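Local coordinates for UPF0678 fatty acid-binding protein-like protein ERS007657_00996 (Mycobacterium tuberculosis, PDB 6R3W), which binds heme b in a wide surface cleft of its beta-barrel and probably scavenges peroxynitrite, isomerising it to nitrate, at residues Q10-L15 against L71-P76; R130-R133 against E138-Y141. One frame throughout, in Å; residues are numbered along the deposited sequence. Where two conformers were deposited one is given.

Interaction 1: residues Q10-L15 against L71-P76; sequences QALSPL and LRVCRP
Leu12 and Leu15, on a short 3-10 turn, meet Leu71 and Val73 in a buried, wholly apolar contact at one end of the calycin-type beta-barrel. The turn 10-15 runs just ahead of strand 17-25, which opens with the family's GXWXGXG motif, and the partners lie on the last residues of strand 63-73. Leu71 and Val73 both direct their side chains toward the turn, while Arg72 between them points away and forms a salt bridge with Glu80. From the other side, Leu12 reaches across with its CD1 methyl, which touches Val73 CG2 at 3.8 Å and lies 4.3 Å from Leu71 CD2. Tyr97 touches both Leu12 and Val73, and Ile104 lies against both leucines of the turn, so the group belongs to the apolar filling at this barrel end. The turn is also held through its carbonyls: Arg162 NH2 hydrogen-bonds to Pro14 O and Trp19 NE1, of the motif, to Leu15 O, an arrangement consistent with the calycin signature. The Leu15 and Leu71 side chains cross at about a right angle, with Leu71 CD2 4.1 Å from Leu15 CD2.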
ATOM      1  N   GLN A  10      -4.118   2.019 -18.084  1.00  9.90           N
ATOM      2  CA  GLN A  10      -2.986   2.558 -18.896  1.00 10.01           C
ATOM      3  C   GLN A  10      -2.062   3.441 -18.031  1.00  9.72           C
ATOM      4  O   GLN A  10      -0.828   3.272 -18.113  1.00 10.26           O
ATOM      5  CB  GLN A  10      -3.545   3.319 -20.103  1.00 12.15           C
ATOM      6  CG  GLN A  10      -2.487   3.908 -21.028  1.00 13.02           C
ATOM      7  CD  GLN A  10      -1.611   2.882 -21.710  1.00 15.08           C
ATOM      8  OE1 GLN A  10      -2.024   1.738 -21.992  1.00 16.22           O
ATOM      9  NE2 GLN A  10      -0.426   3.321 -22.111  1.00 15.86           N
ATOM     10  N   ALA A  11      -2.610   4.386 -17.304  1.00  9.55           N
ATOM     11  CA  ALA A  11      -1.780   5.342 -16.536  1.00  9.66           C
ATOM     12  C   ALA A  11      -0.908   4.590 -15.521  1.00  9.90           C
ATOM     13  O   ALA A  11       0.135   5.124 -15.131  1.00 10.41           O
ATOM     14  CB  ALA A  11      -2.650   6.361 -15.843  1.00 10.32           C
ATOM     15  N   LEU A  12      -1.413   3.486 -14.994  1.00  9.73           N
ATOM     16  CA  LEU A  12      -0.756   2.745 -13.893  1.00  9.83           C
ATOM     17  C   LEU A  12       0.118   1.604 -14.434  1.00  9.77           C
ATOM     18  O   LEU A  12       0.675   0.852 -13.621  1.00 11.35           O
ATOM     19  CB  LEU A  12      -1.800   2.231 -12.910  1.00  9.84           C
ATOM     20  CG  LEU A  12      -2.661   3.316 -12.248  1.00 10.82           C
ATOM     21  CD1 LEU A  12      -3.572   2.719 -11.210  1.00 12.89           C
ATOM     22  CD2 LEU A  12      -1.796   4.404 -11.622  1.00 11.59           C
ATOM     23  N   SER A  13       0.313   1.523 -15.754  1.00 10.01           N
ATOM     24  CA  SER A  13       1.150   0.437 -16.318  1.00 12.86           C
ATOM     25  C   SER A  13       2.556   0.444 -15.701  1.00 11.42           C
ATOM     26  O   SER A  13       3.121  -0.637 -15.496  1.00 11.95           O
ATOM     27  CB  SER A  13       1.162   0.456 -17.845  1.00 14.74           C
ATOM     28  OG  SER A  13       1.858   1.581 -18.375  1.00 16.25           O
ATOM     29  N   PRO A  14       3.156   1.604 -15.322  1.00 11.24           N
ATOM     30  CA  PRO A  14       4.492   1.558 -14.726  1.00 11.78           C
ATOM     31  C   PRO A  14       4.559   0.796 -13.384  1.00 10.33           C
ATOM     32  O   PRO A  14       5.646   0.467 -12.953  1.00 11.23           O
ATOM     33  CB  PRO A  14       4.851   3.046 -14.531  1.00 12.28           C
ATOM     34  CG  PRO A  14       4.118   3.731 -15.668  1.00 12.71           C
ATOM     35  CD  PRO A  14       2.787   2.996 -15.702  1.00 12.39           C
ATOM     36  N   LEU A  15       3.431   0.581 -12.725  1.00 10.01           N
ATOM     37  CA  LEU A  15       3.447  -0.155 -11.444  1.00  9.50           C
ATOM     38  C   LEU A  15       3.723  -1.643 -11.689  1.00  9.87           C
ATOM     39  O   LEU A  15       4.205  -2.323 -10.775  1.00  9.84           O
ATOM     40  CB  LEU A  15       2.112   0.034 -10.714  1.00 10.20           C
ATOM     41  CG  LEU A  15       1.954   1.296  -9.863  1.00  9.91           C
ATOM     42  CD1 LEU A  15       2.042   2.559 -10.703  1.00 12.37           C
ATOM     43  CD2 LEU A  15       0.634   1.241  -9.099  1.00 11.86           C
ATOM     44  N   LEU A  71      -5.842  -3.322  -6.603  1.00  7.43           N
ATOM     45  CA  LEU A  71      -5.947  -1.880  -6.867  1.00  8.29           C
ATOM     46  C   LEU A  71      -6.857  -1.705  -8.078  1.00  7.85           C
ATOM     47  O   LEU A  71      -6.435  -1.984  -9.195  1.00  9.62           O
ATOM     48  CB  LEU A  71      -4.550  -1.302  -7.080  1.00  8.30           C
ATOM     49  CG  LEU A  71      -4.479   0.220  -7.238  1.00  9.96           C
ATOM     50  CD1 LEU A  71      -5.076   0.953  -6.053  1.00 11.81           C
ATOM     51  CD2 LEU A  71      -3.052   0.664  -7.451  1.00 12.07           C
ATOM     52  N   ARG A  72      -8.088  -1.305  -7.831  1.00  8.56           N
ATOM     53  CA  ARG A  72      -9.119  -1.100  -8.866  1.00  8.47           C
ATOM     54  C   ARG A  72      -9.023   0.334  -9.374  1.00  7.80           C
ATOM     55  O   ARG A  72      -8.857   1.261  -8.564  1.00  8.33           O
ATOM     56  CB  ARG A  72     -10.515  -1.325  -8.274  1.00  8.98           C
ATOM     57  CG  ARG A  72     -10.798  -2.761  -7.886  1.00  9.91           C
ATOM     58  CD  ARG A  72     -11.885  -2.931  -6.830  1.00 10.01           C
ATOM     59  NE  ARG A  72     -13.070  -2.122  -7.066  1.00 10.95           N
ATOM     60  CZ  ARG A  72     -14.119  -2.463  -7.810  1.00  9.82           C
ATOM     61  NH1 ARG A  72     -14.128  -3.595  -8.515  1.00 11.29           N
ATOM     62  NH2 ARG A  72     -15.134  -1.633  -7.888  1.00 12.10           N
ATOM     63  N   VAL A  73      -9.249   0.525 -10.658  1.00  8.34           N
ATOM     64  CA  VAL A  73      -9.476   1.876 -11.203  1.00  8.72           C
ATOM     65  C   VAL A  73     -10.987   2.083 -11.345  1.00  9.51           C
ATOM     66  O   VAL A  73     -11.634   1.332 -12.081  1.00 10.60           O
ATOM     67  CB  VAL A  73      -8.698   2.085 -12.512  1.00  9.03           C
ATOM     68  CG1 VAL A  73      -9.123   3.364 -13.209  1.00  9.65           C
ATOM     69  CG2 VAL A  73      -7.208   2.093 -12.251  1.00 10.64           C
ATOM     70  N   CYS A  74     -11.517   3.051 -10.592  1.00  9.59           N
ATOM     71  CA  CYS A  74     -12.965   3.380 -10.520  1.00 10.45           C
ATOM     72  C   CYS A  74     -13.240   4.511 -11.526  1.00 10.50           C
ATOM     73  O   CYS A  74     -13.666   5.616 -11.120  1.00 11.26           O
ATOM     74  CB  CYS A  74     -13.419   3.684  -9.068  1.00 10.65           C
ATOM     75  SG  CYS A  74     -12.150   4.455  -8.000  1.00  9.46           S
ATOM     76  N   ARG A  75     -12.978   4.219 -12.803  1.00 10.62           N
ATOM     77  CA  ARG A  75     -12.813   5.174 -13.931  1.00 10.50           C
ATOM     78  C   ARG A  75     -11.454   5.831 -13.815  1.00  9.71           C
ATOM     79  O   ARG A  75     -10.980   6.119 -12.705  1.00 10.28           O
ATOM     80  CB  ARG A  75     -13.919   6.228 -14.001  1.00 13.26           C
ATOM     81  CG  ARG A  75     -15.312   5.633 -14.122  1.00 13.00           C
ATOM     82  CD  ARG A  75     -16.423   6.661 -14.161  1.00 16.86           C
ATOM     83  NE  ARG A  75     -17.731   6.000 -14.177  1.00 20.27           N
ATOM     84  CZ  ARG A  75     -18.842   6.531 -14.674  1.00 22.68           C
ATOM     85  NH1 ARG A  75     -18.831   7.758 -15.158  1.00 21.50           N
ATOM     86  NH2 ARG A  75     -19.976   5.852 -14.623  1.00 29.44           N
ATOM     87  N   PRO A  76     -10.769   6.069 -14.952  1.00  9.60           N
ATOM     88  CA  PRO A  76      -9.456   6.695 -14.918  1.00 10.01           C
ATOM     89  C   PRO A  76      -9.397   7.896 -13.968  1.00  9.42           C
ATOM     90  O   PRO A  76     -10.265   8.784 -14.021  1.00 10.61           O
ATOM     91  CB  PRO A  76      -9.255   7.086 -16.381  1.00 10.37           C
ATOM     92  CG  PRO A  76      -9.923   5.942 -17.122  1.00 10.23           C
ATOM     93  CD  PRO A  76     -11.153   5.634 -16.299  1.00 10.32           C
TER

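Interaction 2: residues R130-R133 against E138-Y141; sequences RSYR and ELSY
Tyr132, its CG anti to the carbonyl carbon (chi1 -83°), and Tyr141, its CG between backbone N and carbonyl carbon (chi1 69°), send their side chains the same way from the non-hydrogen-bonded pair they form in an antiparallel hairpin. The ring planes differ by only 12° but are slid apart and barely overlap. Tyr141 CB instead sits 3.3 Å from the centroid of the Tyr132 ring, over its face, as a CH-pi contact, and Tyr132 OH hangs 3.7 Å above the plane of the Tyr141 ring. Tyr132 was modelled in two conformers, so this fit describes one of them. Leu139 CD2 adds an oblique apolar contact to the same ring. The Tyr141 side chain comes close to the bound heme, and its hydroxyl is hydrogen-bonded with Glu37 and Tyr35.

Next along, Arg133 and Ser140 form a hydrogen-bonded pair: Arg133 N to Ser140 O and Ser140 N to Arg133 O, both 2.8 Å and nearly straight. Their side chains lie on the opposite face of the sheet from the tyrosines. There the extended Arg133 chain brings NE within 2.9 Å of a water that donates to Glu138 OE2 at 2.8 Å. A second water lies between Arg133 O, Glu138 OE2 and Ser140 OG, at 2.8 Å from Ser140 OG. With Arg133 NE and Glu138 OE2 4.8 Å apart, the opposite charges are linked through water and not by direct contact, so their attraction is probably modest.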
ATOM      1  N   ARG A 130      -2.643   6.358   2.714  1.00  6.47           N
ATOM      2  CA  ARG A 130      -1.439   6.011   1.927  1.00  7.16           C
ATOM      3  C   ARG A 130      -1.151   7.100   0.889  1.00  7.68           C
ATOM      4  O   ARG A 130      -2.066   7.512   0.156  1.00  8.27           O
ATOM      5  CB  ARG A 130      -1.633   4.657   1.254  1.00  9.18           C
ATOM      6  CG  ARG A 130      -1.638   3.480   2.222  1.00  8.63           C
ATOM      7  CD  ARG A 130      -2.012   2.198   1.515  1.00  9.64           C
ATOM      8  NE  ARG A 130      -2.295   1.120   2.444  1.00  8.95           N
ATOM      9  CZ  ARG A 130      -1.600  -0.000   2.559  1.00  8.25           C
ATOM     10  NH1 ARG A 130      -0.512  -0.221   1.828  1.00  9.98           N
ATOM     11  NH2 ARG A 130      -1.976  -0.899   3.436  1.00  7.61           N
ATOM     12  N   SER A 131       0.118   7.471   0.796  1.00  7.64           N
ATOM     13  CA  SER A 131       0.668   8.345  -0.255  0.50  8.92           C
ATOM     14  C   SER A 131       1.771   7.578  -0.997  1.00  8.27           C
ATOM     15  O   SER A 131       2.750   7.235  -0.369  1.00  9.32           O
ATOM     16  CB  SER A 131       1.182   9.618   0.360  0.50 13.44           C
ATOM     17  OG  SER A 131       1.677  10.491  -0.628  0.50 18.29           O
ATOM     18  N   TYR A 132       1.554   7.283  -2.267  1.00  8.00           N
ATOM     19  CA  TYR A 132       2.512   6.505  -3.082  0.50  9.74           C
ATOM     20  C   TYR A 132       3.049   7.424  -4.199  1.00 10.96           C
ATOM     21  O   TYR A 132       2.259   8.204  -4.819  1.00 10.93           O
ATOM     22  CB  TYR A 132       1.865   5.197  -3.581  0.50 10.07           C
ATOM     23  CG  TYR A 132       1.873   4.036  -2.595  0.50  9.24           C
ATOM     24  CD1 TYR A 132       2.547   2.850  -2.872  0.50  9.04           C
ATOM     25  CD2 TYR A 132       1.168   4.099  -1.405  0.50  9.37           C
ATOM     26  CE1 TYR A 132       2.591   1.805  -1.955  0.50  8.89           C
ATOM     27  CE2 TYR A 132       1.250   3.088  -0.453  0.50  8.71           C
ATOM     28  CZ  TYR A 132       1.939   1.925  -0.737  0.50  8.19           C
ATOM     29  OH  TYR A 132       1.956   0.917   0.184  0.50  8.52           O
ATOM     30  N   ARG A 133       4.323   7.272  -4.486  1.00 10.48           N
ATOM     31  CA  ARG A 133       4.980   7.954  -5.609  1.00 10.47           C
ATOM     32  C   ARG A 133       5.766   6.922  -6.405  1.00 11.04           C
ATOM     33  O   ARG A 133       6.588   6.226  -5.816  1.00 12.10           O
ATOM     34  CB  ARG A 133       5.888   9.066  -5.077  1.00 10.89           C
ATOM     35  CG  ARG A 133       6.639   9.829  -6.158  1.00 14.71           C
ATOM     36  CD  ARG A 133       7.687  10.710  -5.508  1.00 17.28           C
ATOM     37  NE  ARG A 133       8.512  11.398  -6.476  1.00 22.85           N
ATOM     38  CZ  ARG A 133       8.240  12.591  -6.961  1.00 20.69           C
ATOM     39  NH1 ARG A 133       7.097  13.185  -6.651  1.00 25.23           N
ATOM     40  NH2 ARG A 133       9.009  13.099  -7.902  1.00 26.56           N
ATOM     41  N   GLU A 138      11.713   3.952  -9.116  1.00 10.84           N
ATOM     42  CA  GLU A 138      11.638   4.142  -7.653  1.00 12.01           C
ATOM     43  C   GLU A 138      10.170   4.212  -7.241  1.00 10.90           C
ATOM     44  O   GLU A 138       9.466   5.116  -7.711  1.00 13.55           O
ATOM     45  CB  GLU A 138      12.389   5.410  -7.269  1.00 12.60           C
ATOM     46  CG  GLU A 138      12.401   5.696  -5.781  1.00 15.15           C
ATOM     47  CD  GLU A 138      12.727   7.140  -5.448  1.00 22.08           C
ATOM     48  OE1 GLU A 138      13.879   7.402  -5.108  1.00 28.50           O
ATOM     49  OE2 GLU A 138      11.881   8.018  -5.758  1.00 24.39           O
ATOM     50  N   LEU A 139       9.793   3.406  -6.263  1.00 10.66           N
ATOM     51  CA  LEU A 139       8.449   3.476  -5.654  1.00 10.57           C
ATOM     52  C   LEU A 139       8.612   3.836  -4.193  1.00 10.41           C
ATOM     53  O   LEU A 139       9.340   3.127  -3.491  1.00 11.92           O
ATOM     54  CB  LEU A 139       7.742   2.133  -5.813  1.00 10.62           C
ATOM     55  CG  LEU A 139       6.302   2.073  -5.290  1.00 11.16           C
ATOM     56  CD1 LEU A 139       5.575   0.903  -5.930  1.00 14.07           C
ATOM     57  CD2 LEU A 139       6.239   1.973  -3.769  1.00 12.80           C
ATOM     58  N   SER A 140       8.066   4.969  -3.780  1.00  9.52           N
ATOM     59  CA  SER A 140       8.146   5.346  -2.360  1.00  9.69           C
ATOM     60  C   SER A 140       6.739   5.551  -1.782  1.00 12.41           C
ATOM     61  O   SER A 140       5.830   5.940  -2.519  1.00 12.82           O
ATOM     62  CB  SER A 140       9.026   6.544  -2.182  1.00 12.08           C
ATOM     63  OG  SER A 140       8.547   7.656  -2.901  1.00 14.70           O
ATOM     64  N   TYR A 141       6.596   5.397  -0.496  1.00  9.31           N
ATOM     65  CA  TYR A 141       5.291   5.644   0.120  1.00  8.22           C
ATOM     66  C   TYR A 141       5.473   6.037   1.571  1.00  8.27           C
ATOM     67  O   TYR A 141       6.485   5.705   2.217  1.00  8.73           O
ATOM     68  CB  TYR A 141       4.388   4.419   0.007  1.00  8.51           C
ATOM     69  CG  TYR A 141       4.807   3.228   0.824  1.00  8.81           C
ATOM     70  CD1 TYR A 141       4.508   3.136   2.175  1.00  9.13           C
ATOM     71  CD2 TYR A 141       5.522   2.189   0.243  1.00  8.71           C
ATOM     72  CE1 TYR A 141       4.921   2.055   2.934  1.00  8.73           C
ATOM     73  CE2 TYR A 141       5.929   1.089   0.978  1.00  9.58           C
ATOM     74  CZ  TYR A 141       5.627   1.023   2.335  1.00  8.68           C
ATOM     75  OH  TYR A 141       6.009  -0.039   3.093  1.00  8.73           O
TER
HETATM   76  O   HOH W   1       9.329   7.617  -5.577  1.00 16.77           O
HETATM   77  O   HOH W   2      11.275  10.628  -6.412  1.00 40.81           O

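In the fold
Both interactions belong to the same closed ten-stranded antiparallel barrel, with centres about 15 Å apart; their nearest atoms are about 5 Å apart and do not touch. Interaction 1 comes first along the chain and is complete before interaction 2 begins. It joins the turn ahead of the first strand, 17-25, to the fourth, 63-73, linking segments whose nearest ends are 56 residues apart in the sequence, whereas interaction 2 pairs the neighbouring strands 125-135 and 138-147 across a tight hairpin. The first lies farther from the chain centre and away from the annotated sites. The second is part of the barrel wall, where Tyr141 reaches the heme pocket, so packing at one end and cofactor surroundings share one continuous sheet.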